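Local coordinates for uncharacterized protein (Lodderomyces elongisporus NRRL YB-4239, PDB 4EXJ) that is of unknown function but belongs to the glutathione S-transferase superfamily, probably binding glutathione and perhaps acting in transcription regulation as URE2 does, at residues E82-Y87 and A204-E209; L18-L23 and N70-I75. One frame throughout, in Å; residues are numbered along the deposited sequence.

Contact 1: residues E82-Y87 and A204-E209; sequences EHKFFY and AFENVE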
loop_
_atom_site.group_PDB
_atom_site.type_symbol
_atom_site.label_atom_id
_atom_site.label_comp_id
_atom_site.label_asym_id
_atom_site.label_seq_id
_atom_site.Cartn_x
_atom_site.Cartn_y
_atom_site.Cartn_z
ATOM N N GLU B 82 14.737 19.815 -8.865
ATOM C CA GLU B 82 15.762 19.239 -9.736
ATOM C C GLU B 82 15.560 17.743 -9.991
ATOM O O GLU B 82 16.364 17.115 -10.666
ATOM C CB GLU B 82 17.165 19.451 -9.151
ATOM C CG GLU B 82 17.536 20.912 -8.905
ATOM C CD GLU B 82 17.831 21.674 -10.186
ATOM O OE1 GLU B 82 17.782 21.060 -11.272
ATOM O OE2 GLU B 82 18.114 22.890 -10.105
ATOM N N HIS B 83 14.490 17.175 -9.435
ATOM C CA HIS B 83 14.282 15.725 -9.485
ATOM C C HIS B 83 15.523 14.999 -9.013
ATOM O O HIS B 83 16.018 14.070 -9.677
ATOM C CB HIS B 83 13.917 15.280 -10.903
ATOM C CG HIS B 83 12.634 15.866 -11.399
ATOM N ND1 HIS B 83 11.843 15.240 -12.336
ATOM C CD2 HIS B 83 11.995 17.015 -11.076
ATOM C CE1 HIS B 83 10.774 15.981 -12.575
ATOM N NE2 HIS B 83 10.842 17.063 -11.822
ATOM N N LYS B 84 16.055 15.416 -7.871
ATOM C CA LYS B 84 17.208 14.708 -7.318
ATOM C C LYS B 84 16.835 13.305 -6.806
ATOM O O LYS B 84 17.615 12.352 -6.934
ATOM C CB LYS B 84 17.842 15.521 -6.183
ATOM C CG LYS B 84 19.024 14.840 -5.504
ATOM C CD LYS B 84 19.692 15.791 -4.515
ATOM C CE LYS B 84 20.918 15.146 -3.868
ATOM N NZ LYS B 84 21.538 16.045 -2.866
ATOM N N PHE B 85 15.632 13.190 -6.257
ATOM C CA PHE B 85 15.234 11.987 -5.514
ATOM C C PHE B 85 14.061 11.236 -6.107
ATOM O O PHE B 85 13.512 10.336 -5.468
ATOM C CB PHE B 85 14.916 12.343 -4.056
ATOM C CG PHE B 85 16.102 12.892 -3.298
ATOM C CD1 PHE B 85 17.206 12.088 -3.046
ATOM C CD2 PHE B 85 16.104 14.208 -2.842
ATOM C CE1 PHE B 85 18.308 12.575 -2.344
ATOM C CE2 PHE B 85 17.211 14.719 -2.151
ATOM C CZ PHE B 85 18.316 13.891 -1.902
ATOM N N PHE B 86 13.662 11.575 -7.327
ATOM C CA PHE B 86 12.576 10.823 -7.935
ATOM C C PHE B 86 12.572 11.015 -9.420
ATOM O O PHE B 86 13.263 11.899 -9.942
ATOM C CB PHE B 86 11.209 11.224 -7.348
ATOM C CG PHE B 86 10.598 12.476 -7.956
ATOM C CD1 PHE B 86 11.202 13.723 -7.798
ATOM C CD2 PHE B 86 9.405 12.405 -8.660
ATOM C CE1 PHE B 86 10.618 14.872 -8.335
ATOM C CE2 PHE B 86 8.824 13.551 -9.210
ATOM C CZ PHE B 86 9.438 14.782 -9.047
ATOM N N TYR B 87 11.786 10.173 -10.078
ATOM C CA TYR B 87 11.591 10.251 -11.520
ATOM C C TYR B 87 10.147 10.660 -11.830
ATOM O O TYR B 87 9.199 10.148 -11.242
ATOM C CB TYR B 87 11.921 8.909 -12.140
ATOM C CG TYR B 87 13.369 8.516 -12.027
ATOM C CD1 TYR B 87 14.315 9.015 -12.919
ATOM C CD2 TYR B 87 13.807 7.651 -11.019
ATOM C CE1 TYR B 87 15.650 8.664 -12.819
ATOM C CE2 TYR B 87 15.147 7.290 -10.922
ATOM C CZ TYR B 87 16.060 7.801 -11.824
ATOM O OH TYR B 87 17.387 7.445 -11.732
ATOM N N ALA B 204 24.093 5.256 4.818
ATOM C CA ALA B 204 25.286 6.095 4.716
ATOM C C ALA B 204 25.116 7.322 3.802
ATOM O O ALA B 204 26.015 8.168 3.706
ATOM C CB ALA B 204 26.468 5.246 4.230
ATOM N N PHE B 205 23.977 7.412 3.117
ATOM C CA PHE B 205 23.732 8.519 2.189
ATOM C C PHE B 205 23.603 9.845 2.922
ATOM O O PHE B 205 22.773 9.988 3.838
ATOM C CB PHE B 205 22.464 8.254 1.365
ATOM C CG PHE B 205 22.217 9.270 0.294
ATOM C CD1 PHE B 205 22.882 9.194 -0.919
ATOM C CD2 PHE B 205 21.321 10.296 0.496
ATOM C CE1 PHE B 205 22.660 10.134 -1.913
ATOM C CE2 PHE B 205 21.097 11.251 -0.492
ATOM C CZ PHE B 205 21.762 11.166 -1.699
ATOM N N GLU B 206 24.429 10.823 2.533
ATOM C CA GLU B 206 24.372 12.167 3.131
ATOM C C GLU B 206 24.124 12.126 4.636
ATOM O O GLU B 206 24.857 11.452 5.359
ATOM C CB GLU B 206 23.369 13.061 2.402
ATOM C CG GLU B 206 23.756 13.251 0.921
ATOM C CD GLU B 206 22.817 14.154 0.145
ATOM O OE1 GLU B 206 21.908 14.764 0.744
ATOM O OE2 GLU B 206 23.005 14.272 -1.087
ATOM N N ASN B 207 23.107 12.842 5.115
ATOM C CA ASN B 207 22.859 12.885 6.557
ATOM C C ASN B 207 21.649 12.056 7.006
ATOM O O ASN B 207 21.062 12.335 8.048
ATOM C CB ASN B 207 22.734 14.329 7.061
ATOM C CG ASN B 207 21.628 15.091 6.386
ATOM O OD1 ASN B 207 21.218 14.766 5.272
ATOM N ND2 ASN B 207 21.121 16.112 7.067
ATOM N N VAL B 208 21.312 11.037 6.219
ATOM C CA VAL B 208 20.186 10.141 6.526
ATOM C C VAL B 208 20.316 9.549 7.921
ATOM O O VAL B 208 19.369 9.595 8.695
ATOM C CB VAL B 208 20.045 9.027 5.467
ATOM C CG1 VAL B 208 19.085 7.921 5.953
ATOM C CG2 VAL B 208 19.541 9.632 4.146
ATOM N N GLU B 209 21.487 9.009 8.251
ATOM C CA GLU B 209 21.642 8.352 9.541
ATOM C C GLU B 209 21.505 9.324 10.703
ATOM O O GLU B 209 20.811 9.023 11.687
ATOM C CB GLU B 209 22.958 7.594 9.622
ATOM C CG GLU B 209 22.997 6.660 10.806
ATOM C CD GLU B 209 24.286 5.897 10.872
ATOM O OE1 GLU B 209 25.339 6.522 10.630
ATOM O OE2 GLU B 209 24.243 4.681 11.171
HETATM O O HOH W 1 20.377 16.521 -0.549
#

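Contact 2: residues L18-L23 and N70-I75; sequences LVLGKL and NILLYI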
loop_
_atom_site.group_PDB
_atom_site.type_symbol
_atom_site.label_atom_id
_atom_site.label_comp_id
_atom_site.label_asym_id
_atom_site.label_seq_id
_atom_site.Cartn_x
_atom_site.Cartn_y
_atom_site.Cartn_z
ATOM N N LEU B 18 9.913 12.789 6.708
ATOM C CA LEU B 18 10.827 13.568 7.476
ATOM C C LEU B 18 12.223 13.545 6.889
ATOM O O LEU B 18 12.817 14.556 6.664
ATOM C CB LEU B 18 10.874 12.979 8.871
ATOM C CG LEU B 18 11.782 13.593 9.913
ATOM C CD1 LEU B 18 11.311 14.960 10.197
ATOM C CD2 LEU B 18 11.705 12.763 11.182
ATOM N N VAL B 19 12.704 12.363 6.580
ATOM C CA VAL B 19 13.986 12.245 5.892
ATOM C C VAL B 19 13.996 13.011 4.555
ATOM O O VAL B 19 14.926 13.770 4.283
ATOM C CB VAL B 19 14.370 10.766 5.647
ATOM C CG1 VAL B 19 15.551 10.636 4.679
ATOM C CG2 VAL B 19 14.664 10.070 6.992
ATOM N N LEU B 20 12.989 12.776 3.704
ATOM C CA LEU B 20 12.963 13.455 2.401
ATOM C C LEU B 20 12.936 14.982 2.541
ATOM O O LEU B 20 13.701 15.679 1.873
ATOM C CB LEU B 20 11.782 12.992 1.541
ATOM C CG LEU B 20 11.710 13.706 0.184
ATOM C CD1 LEU B 20 12.919 13.415 -0.641
ATOM C CD2 LEU B 20 10.469 13.227 -0.558
ATOM N N GLY B 21 12.064 15.491 3.399
ATOM C CA GLY B 21 11.979 16.947 3.613
ATOM C C GLY B 21 13.321 17.544 4.012
ATOM O O GLY B 21 13.721 18.598 3.513
ATOM N N LYS B 22 14.011 16.877 4.927
ATOM C CA LYS B 22 15.332 17.349 5.361
ATOM C C LYS B 22 16.405 17.251 4.280
ATOM O O LYS B 22 17.215 18.166 4.133
ATOM C CB LYS B 22 15.765 16.624 6.625
ATOM C CG LYS B 22 14.847 16.924 7.795
ATOM C CD LYS B 22 15.544 16.717 9.128
ATOM C CE LYS B 22 14.965 17.650 10.184
ATOM N NZ LYS B 22 15.927 17.847 11.303
ATOM N N LEU B 23 16.410 16.166 3.506
ATOM C CA LEU B 23 17.372 16.038 2.399
ATOM C C LEU B 23 17.215 17.160 1.383
ATOM O O LEU B 23 18.192 17.573 0.754
ATOM C CB LEU B 23 17.238 14.689 1.681
ATOM C CG LEU B 23 17.683 13.449 2.466
ATOM C CD1 LEU B 23 17.447 12.207 1.608
ATOM C CD2 LEU B 23 19.145 13.549 2.862
ATOM N N ASN B 70 2.633 8.074 0.019
ATOM C CA ASN B 70 2.004 9.143 -0.760
ATOM C C ASN B 70 2.587 10.539 -0.450
ATOM O O ASN B 70 2.770 11.370 -1.326
ATOM C CB ASN B 70 0.501 9.141 -0.472
ATOM C CG ASN B 70 -0.212 10.222 -1.228
ATOM O OD1 ASN B 70 -0.117 10.293 -2.453
ATOM N ND2 ASN B 70 -0.894 11.095 -0.506
ATOM N N ILE B 71 2.856 10.805 0.819
ATOM C CA ILE B 71 3.484 12.055 1.187
ATOM C C ILE B 71 4.880 12.126 0.565
ATOM O O ILE B 71 5.292 13.178 0.110
ATOM C CB ILE B 71 3.512 12.220 2.708
ATOM C CG1 ILE B 71 2.066 12.287 3.220
ATOM C CG2 ILE B 71 4.342 13.454 3.100
ATOM C CD1 ILE B 71 1.946 12.095 4.769
ATOM N N LEU B 72 5.603 11.008 0.523
ATOM C CA LEU B 72 6.877 10.997 -0.188
ATOM C C LEU B 72 6.698 11.539 -1.602
ATOM O O LEU B 72 7.487 12.377 -2.072
ATOM C CB LEU B 72 7.489 9.582 -0.241
ATOM C CG LEU B 72 8.187 9.128 1.046
ATOM C CD1 LEU B 72 8.670 7.671 0.913
ATOM C CD2 LEU B 72 9.356 10.037 1.429
ATOM N N LEU B 73 5.688 11.015 -2.295
ATOM C CA LEU B 73 5.412 11.432 -3.683
ATOM C C LEU B 73 5.042 12.911 -3.766
ATOM O O LEU B 73 5.502 13.635 -4.667
ATOM C CB LEU B 73 4.317 10.566 -4.305
ATOM C CG LEU B 73 4.806 9.158 -4.656
ATOM C CD1 LEU B 73 3.671 8.135 -4.771
ATOM C CD2 LEU B 73 5.608 9.253 -5.977
ATOM N N TYR B 74 4.223 13.354 -2.829
ATOM C CA TYR B 74 3.787 14.745 -2.796
ATOM C C TYR B 74 4.954 15.689 -2.565
ATOM O O TYR B 74 5.082 16.698 -3.251
ATOM C CB TYR B 74 2.736 14.962 -1.717
ATOM C CG TYR B 74 2.375 16.420 -1.600
ATOM C CD1 TYR B 74 1.361 16.956 -2.384
ATOM C CD2 TYR B 74 3.088 17.261 -0.749
ATOM C CE1 TYR B 74 1.036 18.314 -2.301
ATOM C CE2 TYR B 74 2.773 18.609 -0.655
ATOM C CZ TYR B 74 1.747 19.124 -1.433
ATOM O OH TYR B 74 1.447 20.471 -1.342
ATOM N N ILE B 75 5.812 15.364 -1.597
ATOM C CA ILE B 75 6.960 16.209 -1.286
ATOM C C ILE B 75 7.932 16.270 -2.451
ATOM O O ILE B 75 8.412 17.343 -2.806
ATOM C CB ILE B 75 7.677 15.758 0.001
ATOM C CG1 ILE B 75 6.786 16.061 1.213
ATOM C CG2 ILE B 75 9.043 16.445 0.105
ATOM C CD1 ILE B 75 7.201 15.360 2.519
#

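Contact 1: residues E82-Y87 and A204-E209
Lys84 reaches across to the carboxylate of Glu206 in a salt bridge, with Lys84 NZ 2.9 Å from Glu206 OE2, on the syn side of that oxygen. A water closes the pair into a ring. It accepts from Lys84 NZ at 2.6 Å and donates to Glu206 OE1 at 2.7 Å, so both carboxylate oxygens are engaged. Beneath this exposed ion pair two phenylalanines touch: Phe85 CE1 lies 3.6 Å from Phe205 CE2. The ring planes are turned about 81° apart, and Phe205 arrives near the plane of the Phe85 ring, at its edge; the water lies in the same plane, off a neighbouring part of the rim, nearest CZ. Each charged chain also covers the ring of the phenylalanine next to it in sequence. Lys84 CG sits 3.7 Å above the centre of Phe85, the chain running on fully extended to NZ, while Glu206 CG covers one face of Phe205 toward the rim. Further out, the type II' turn from Phe205 to Val208, closed by Val208 N to Phe205 O at 3.0 Å, places Glu206 at a positive phi of 39°. Across from it, the carboxylate of Asp80 takes the backbone N-H groups of Lys84 and Phe85. Phe161 stacks on Phe205, Phe85 reaches Leu20 and Leu23 of helix 15-23, and the contact bridges the loop before helix 93-120 and the turn leading into helix 208-213.

Contact 2: residues L18-L23 and N70-I75
The peptide carbonyl of Leu72 is the flat group met across this contact: Leu20 CD2 comes to 3.5 Å from Leu72 O, approaching the oxygen with an angle of about 123° at O, measured from Leu72 C. No ring takes part between the two helices. The ring of Tyr74 instead meets Trp97 of the second subunit edge-to-face, and the Asn70 amide bonds through OD1 to Asn100 ND2 of that subunit and through ND2 to Thr66 O of its own chain. What joins the helices is a cluster of three buried aliphatic side chains. With CG anti to the backbone N (chi1 179°), Leu20 stretches straight across to helix 68-79. There its CD2 methyl nestles against Ile75 CG2 at 3.6 Å, the two side chains running antiparallel alongside each other. Leu72 brings its CD2 methyl to 3.8 Å from Leu20 CB, and the same Leu72 CD2 lies 3.9 Å from Leu20 CD2. Helices 15-23 and 68-79 are the first and third helices of the thioredoxin-like N-terminal domain of glutathione S-transferases, which in this fold pack together on one face of the four-stranded mixed sheet. Ile75 also touches Ile28 of the sheet's edge strand 28-32. From the helical domain, helix 163-179 covers the cluster: Ile163 and Ile166 touch Leu20, and Ala167 touches Leu72.

Overall arrangement
The two contacts follow one another along the chain, both segments of contact 2 preceding those of contact 1, and their centres lie 10 Å apart on the same side of the chain's centre. Contact 2 pairs two helices inside the thioredoxin-like N-terminal domain; contact 1 joins loops of the C-terminal region. Helix 15-23 links them directly: Leu23 CB packs 3.8 Å from Phe85 CZ, Leu23 CD2 reaches Glu206 and Asn207, and Leu20 CD1 approaches Phe85 CD2. Helix 163-179 is another shared neighbour, with Ile163 touching both. Where they meet, through helix 15-23, they help join the two domains, from a buried leucine-isoleucine cluster to a partly exposed, salt-bridged surface.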